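Local coordinates for protein beta-hexosaminidase Amuc_2018 (Akkermansia muciniphila, PDB 6JE8) that hydrolyses terminal non-reducing N-acetylhexosamine residues from N-glycans, chitobiose and related glycosides as a family 20 beta-N-acetylhexosaminidase, at residues His125-Asp130 and Glu187-Gly192; Glu242-Phe247 and Asn300-Gln305. All coordinates share one frame; numbering follows the deposited sequence. Where two conformers were deposited one is given.

Contact 1: His125-Asp130 and Glu187-Gly192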
# COMPACT_ATOMS: atom_id res chain seq x y z
N HIS A 125 -3.09 -0.00 2.27
CA HIS A 125 -3.90 -0.46 1.15
C HIS A 125 -4.03 -1.98 1.28
O HIS A 125 -3.04 -2.66 1.52
CB HIS A 125 -3.20 0.01 -0.13
CG HIS A 125 -3.67 -0.60 -1.42
ND1 HIS A 125 -2.95 -0.44 -2.59
CD2 HIS A 125 -4.74 -1.37 -1.74
CE1 HIS A 125 -3.56 -1.09 -3.57
NE2 HIS A 125 -4.64 -1.67 -3.08
N LEU A 126 -5.26 -2.49 1.20
CA LEU A 126 -5.53 -3.92 1.40
C LEU A 126 -6.00 -4.52 0.08
O LEU A 126 -7.09 -4.19 -0.40
CB LEU A 126 -6.61 -4.15 2.45
CG LEU A 126 -6.46 -3.50 3.82
CD1 LEU A 126 -7.72 -3.80 4.66
CD2 LEU A 126 -5.18 -4.03 4.47
N HIS A 127 -5.19 -5.42 -0.48
CA HIS A 127 -5.54 -6.16 -1.68
C HIS A 127 -6.38 -7.34 -1.22
O HIS A 127 -5.87 -8.40 -0.88
CB HIS A 127 -4.28 -6.61 -2.42
CG HIS A 127 -4.53 -7.13 -3.80
ND1 HIS A 127 -4.75 -6.29 -4.88
CD2 HIS A 127 -4.56 -8.39 -4.29
CE1 HIS A 127 -4.92 -7.02 -5.97
NE2 HIS A 127 -4.82 -8.30 -5.64
N LEU A 128 -7.70 -7.15 -1.21
CA LEU A 128 -8.62 -8.06 -0.52
C LEU A 128 -9.07 -9.25 -1.35
O LEU A 128 -9.54 -10.24 -0.78
CB LEU A 128 -9.86 -7.28 -0.08
CG LEU A 128 -9.61 -6.35 1.11
CD1 LEU A 128 -10.78 -5.39 1.29
CD2 LEU A 128 -9.40 -7.20 2.36
N THR A 129 -9.03 -9.16 -2.68
CA THR A 129 -9.58 -10.20 -3.54
C THR A 129 -8.65 -10.45 -4.71
O THR A 129 -8.00 -9.53 -5.21
CB THR A 129 -10.97 -9.82 -4.07
OG1 THR A 129 -10.85 -8.69 -4.95
CG2 THR A 129 -11.92 -9.45 -2.92
N ASP A 130 -8.58 -11.70 -5.16
CA ASP A 130 -7.79 -12.04 -6.34
C ASP A 130 -8.12 -13.48 -6.73
O ASP A 130 -9.08 -14.07 -6.22
CB ASP A 130 -6.29 -11.87 -6.11
CG ASP A 130 -5.55 -11.44 -7.39
OD1 ASP A 130 -5.52 -12.22 -8.37
OD2 ASP A 130 -5.03 -10.29 -7.42
N GLU A 187 -9.07 -2.65 -1.86
CA GLU A 187 -9.00 -2.92 -3.30
C GLU A 187 -9.83 -4.16 -3.60
O GLU A 187 -9.60 -5.22 -3.01
CB GLU A 187 -7.56 -3.14 -3.78
CG GLU A 187 -7.46 -3.39 -5.31
CD GLU A 187 -6.04 -3.68 -5.78
OE1 GLU A 187 -5.09 -3.52 -4.98
OE2 GLU A 187 -5.86 -4.07 -6.96
N ILE A 188 -10.78 -4.02 -4.52
CA ILE A 188 -11.57 -5.13 -5.04
C ILE A 188 -11.36 -5.12 -6.54
O ILE A 188 -11.90 -4.25 -7.24
CB ILE A 188 -13.06 -4.99 -4.71
CG1 ILE A 188 -13.30 -4.80 -3.22
CG2 ILE A 188 -13.83 -6.23 -5.24
CD1 ILE A 188 -12.81 -5.97 -2.38
N ASP A 189 -10.58 -6.07 -7.05
CA ASP A 189 -10.27 -6.08 -8.47
C ASP A 189 -11.46 -6.54 -9.30
O ASP A 189 -12.15 -7.49 -8.95
CB ASP A 189 -9.07 -6.99 -8.74
CG ASP A 189 -7.78 -6.32 -8.37
OD1 ASP A 189 -7.86 -5.13 -8.02
OD2 ASP A 189 -6.71 -6.96 -8.44
N MET A 190 -11.67 -5.85 -10.42
CA MET A 190 -12.75 -6.19 -11.35
C MET A 190 -12.41 -5.59 -12.70
O MET A 190 -11.72 -4.57 -12.77
CB MET A 190 -14.10 -5.66 -10.84
CG MET A 190 -14.15 -4.14 -10.67
SD MET A 190 -15.60 -3.62 -9.75
CE MET A 190 -15.17 -4.17 -8.09
N PRO A 191 -12.87 -6.21 -13.80
CA PRO A 191 -13.72 -7.40 -13.84
C PRO A 191 -12.95 -8.72 -13.76
O PRO A 191 -13.61 -9.76 -13.66
CB PRO A 191 -14.42 -7.27 -15.20
CG PRO A 191 -13.40 -6.59 -16.06
CD PRO A 191 -12.69 -5.61 -15.14
N GLY A 192 -11.62 -8.66 -13.80
CA GLY A 192 -10.76 -9.83 -13.73
C GLY A 192 -10.22 -10.09 -12.34
O GLY A 192 -10.78 -9.64 -11.33
O HOH W 1 -10.78 -9.65 -7.51
O HOH W 2 -8.11 -6.87 -4.78

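Contact 2: Glu242-Phe247 and Asn300-Gln305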
# COMPACT_ATOMS: atom_id res chain seq x y z
N GLU A 242 -20.91 -2.53 1.60
CA GLU A 242 -20.11 -3.01 2.73
C GLU A 242 -18.86 -2.15 2.91
O GLU A 242 -18.51 -1.79 4.04
CB GLU A 242 -19.71 -4.47 2.55
CG GLU A 242 -20.87 -5.44 2.70
CD GLU A 242 -21.70 -5.17 3.95
OE1 GLU A 242 -21.16 -5.29 5.06
OE2 GLU A 242 -22.90 -4.84 3.82
N LEU A 243 -18.20 -1.80 1.81
CA LEU A 243 -17.00 -0.97 1.92
C LEU A 243 -17.34 0.41 2.48
O LEU A 243 -16.56 0.99 3.25
CB LEU A 243 -16.32 -0.81 0.57
CG LEU A 243 -15.78 -2.09 -0.08
CD1 LEU A 243 -15.11 -1.72 -1.41
CD2 LEU A 243 -14.82 -2.83 0.85
N LYS A 244 -18.49 0.97 2.08
CA LYS A 244 -18.93 2.24 2.65
C LYS A 244 -19.13 2.14 4.15
O LYS A 244 -18.78 3.07 4.90
CB LYS A 244 -20.22 2.67 1.95
CG LYS A 244 -20.78 4.01 2.43
CD LYS A 244 -19.99 5.17 1.92
CE LYS A 244 -20.74 6.49 2.21
NZ LYS A 244 -19.97 7.67 1.72
N ASP A 245 -19.71 1.03 4.62
CA ASP A 245 -19.92 0.86 6.06
C ASP A 245 -18.60 0.71 6.81
O ASP A 245 -18.46 1.23 7.92
CB ASP A 245 -20.82 -0.35 6.32
CG ASP A 245 -21.29 -0.42 7.77
OD1 ASP A 245 -21.87 0.57 8.26
OD2 ASP A 245 -21.10 -1.48 8.40
N ILE A 246 -17.63 0.01 6.23
CA ILE A 246 -16.42 -0.38 6.97
C ILE A 246 -15.31 0.66 6.86
O ILE A 246 -14.63 0.95 7.85
CB ILE A 246 -15.94 -1.75 6.45
CG1 ILE A 246 -16.99 -2.83 6.72
CG2 ILE A 246 -14.56 -2.12 7.05
CD1 ILE A 246 -16.65 -4.15 6.08
N PHE A 247 -15.10 1.21 5.66
CA PHE A 247 -13.90 1.99 5.34
C PHE A 247 -14.27 3.46 5.14
O PHE A 247 -14.74 3.84 4.06
CB PHE A 247 -13.21 1.43 4.09
CG PHE A 247 -12.70 0.01 4.27
CD1 PHE A 247 -11.54 -0.24 4.99
CD2 PHE A 247 -13.39 -1.06 3.72
CE1 PHE A 247 -11.08 -1.55 5.16
CE2 PHE A 247 -12.94 -2.37 3.88
CZ PHE A 247 -11.77 -2.61 4.61
N ASN A 300 -22.65 6.27 -4.20
CA ASN A 300 -22.34 6.01 -2.80
C ASN A 300 -21.46 7.06 -2.12
O ASN A 300 -21.14 6.89 -0.95
CB ASN A 300 -21.66 4.65 -2.68
CG ASN A 300 -22.53 3.63 -2.02
OD1 ASN A 300 -23.71 3.86 -1.78
ND2 ASN A 300 -21.95 2.48 -1.73
N GLY A 301 -21.03 8.10 -2.82
CA GLY A 301 -20.03 9.00 -2.26
C GLY A 301 -18.63 8.41 -2.19
O GLY A 301 -17.81 8.88 -1.40
N GLN A 302 -18.34 7.41 -3.00
CA GLN A 302 -17.03 6.78 -3.05
C GLN A 302 -16.31 7.21 -4.32
O GLN A 302 -16.92 7.68 -5.28
CB GLN A 302 -17.15 5.26 -3.00
CG GLN A 302 -17.58 4.74 -1.64
CD GLN A 302 -18.19 3.35 -1.71
OE1 GLN A 302 -19.03 3.08 -2.56
NE2 GLN A 302 -17.77 2.45 -0.81
N THR A 303 -14.98 7.06 -4.31
CA THR A 303 -14.19 7.42 -5.48
C THR A 303 -13.23 6.30 -5.86
O THR A 303 -12.65 5.65 -4.98
CB THR A 303 -13.41 8.72 -5.22
OG1 THR A 303 -12.69 9.10 -6.40
CG2 THR A 303 -12.45 8.55 -4.07
N PRO A 304 -13.04 6.04 -7.15
CA PRO A 304 -12.20 4.91 -7.56
C PRO A 304 -10.72 5.29 -7.69
O PRO A 304 -10.36 6.44 -7.92
CB PRO A 304 -12.78 4.53 -8.93
CG PRO A 304 -13.21 5.85 -9.49
CD PRO A 304 -13.75 6.64 -8.30
N GLN A 305 -9.88 4.27 -7.55
CA GLN A 305 -8.47 4.37 -7.88
C GLN A 305 -8.09 3.23 -8.81
O GLN A 305 -8.75 2.19 -8.84
CB GLN A 305 -7.59 4.30 -6.64
CG GLN A 305 -7.68 5.51 -5.77
CD GLN A 305 -6.65 5.45 -4.67
OE1 GLN A 305 -6.23 4.37 -4.27
NE2 GLN A 305 -6.25 6.61 -4.17
O HOH W 3 -15.70 3.08 1.11

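Contact 1: His125-Asp130 and Glu187-Gly192
Glu187 OE1 accepts two histidine donors from opposite faces of its carboxylate: His125 NE2 at 2.7 Å and His127 ND1 at 2.8 Å. The His127 bond descends steeply, 70° out of the carboxylate plane, yet stays within the imidazole plane. Glu187 is extended, with CG anti to its backbone N (chi1 -178°), which carries the carboxylate between the two rings. Glu187 OE2 accepts from Trp307 NE1 and lies 2.5 Å from Asp189 OD1, a separation that suggests one of the two acids is protonated. His127 and Glu187, a parallel bridge pair, put their side chains on the same face of the sheet, strands 123-130 and 183-190 being neighbours in the TIM barrel of the catalytic domain. Backbone bonds join them: Glu187 N to Leu126 O (2.9 Å) and Leu128 N to Glu187 O (3.3 Å). The far nitrogen of the bridging ring, His127 NE2, gives Asp130 OD2 a nearly straight 2.7 Å bond (176°). This Asp130 belongs to the charge relay system and also holds His193 and the substrate-binding Arg101, so His127 probably helps position Asp130 from a second shell, with Glu187 one layer further back. Toward helix 230-246, Thr129 CG2 packs on Ile188 CD1 at 3.6 Å.

Contact 2: Glu242-Phe247 and Asn300-Gln305
The flat carboxamide of Gln302 has Lys244 standing over one face near its nitrogen end: Lys244 CB is 3.7 Å from Gln302 NE2. Leu243 CB approaches the same NE2 at 3.8 Å. On the face that Lys244 overlies, Asn300 ND2 also comes down, donating to Gln302 OE1 over 3.1 Å. That donor sits 53° above the carbonyl plane of Gln302, whereas the acceptor lies in the plane of Asn300's own amide, which indicates that the two amides are turned well out of a common plane. Asn300 ND2 has a further partner in Asn241 OD1.

Although Gln302 NE2 is 3.3 Å from Lys244 N, both are donors and no bond joins them. The amide nitrogen is instead used by Phe240 O and by a water 2.9 Å from Gln302 NE2; that water in turn donates to Phe247 O, 3.2 Å away, tying the amide to the residue just after the helix. In the TIM barrel these residues lie where helices 230-246 and 282-299 both end and strand 303-307 begins, so the contact belongs to the end of the barrel where its strands start. Gly301, with positive phi, closes helix 282-299 in a Schellman motif.

Lys244 reaches the main chain of that closing turn. Its CG is anti to the backbone N, and a bend at chi2 (74°) swings the extended remainder alongside the turn, with CE 3.2 Å from Asn300 O. From there NZ donates to Asn300 O over 3.0 Å, in the carbonyl plane and with a C=O...N angle of 156°. Beneath this polar layer, Leu243 turns its buried side chain to Pro186 and Val252, on adjacent barrel strands.

Overall arrangement
Both segments of contact 1 precede those of contact 2 in the chain, and all four segments belong to the catalytic domain. Their centres lie 13 Å apart. Both involve strands of one barrel sheet, in which strands 183-190, 251-255 and 303-307 run parallel in that order. The two contacts touch through packing: Ile188 CG1 meets Leu243 CD1 at 4.0 Å, and Leu126 CD1 meets Phe247 CE1 at 4.1 Å. Thus helix 230-246 lies against the outer side of strands whose inner side carries the polar network. Contact 1 includes a charge relay residue, whereas contact 2 lies away from the active site and the zinc site and joins helix ends to the start of a strand.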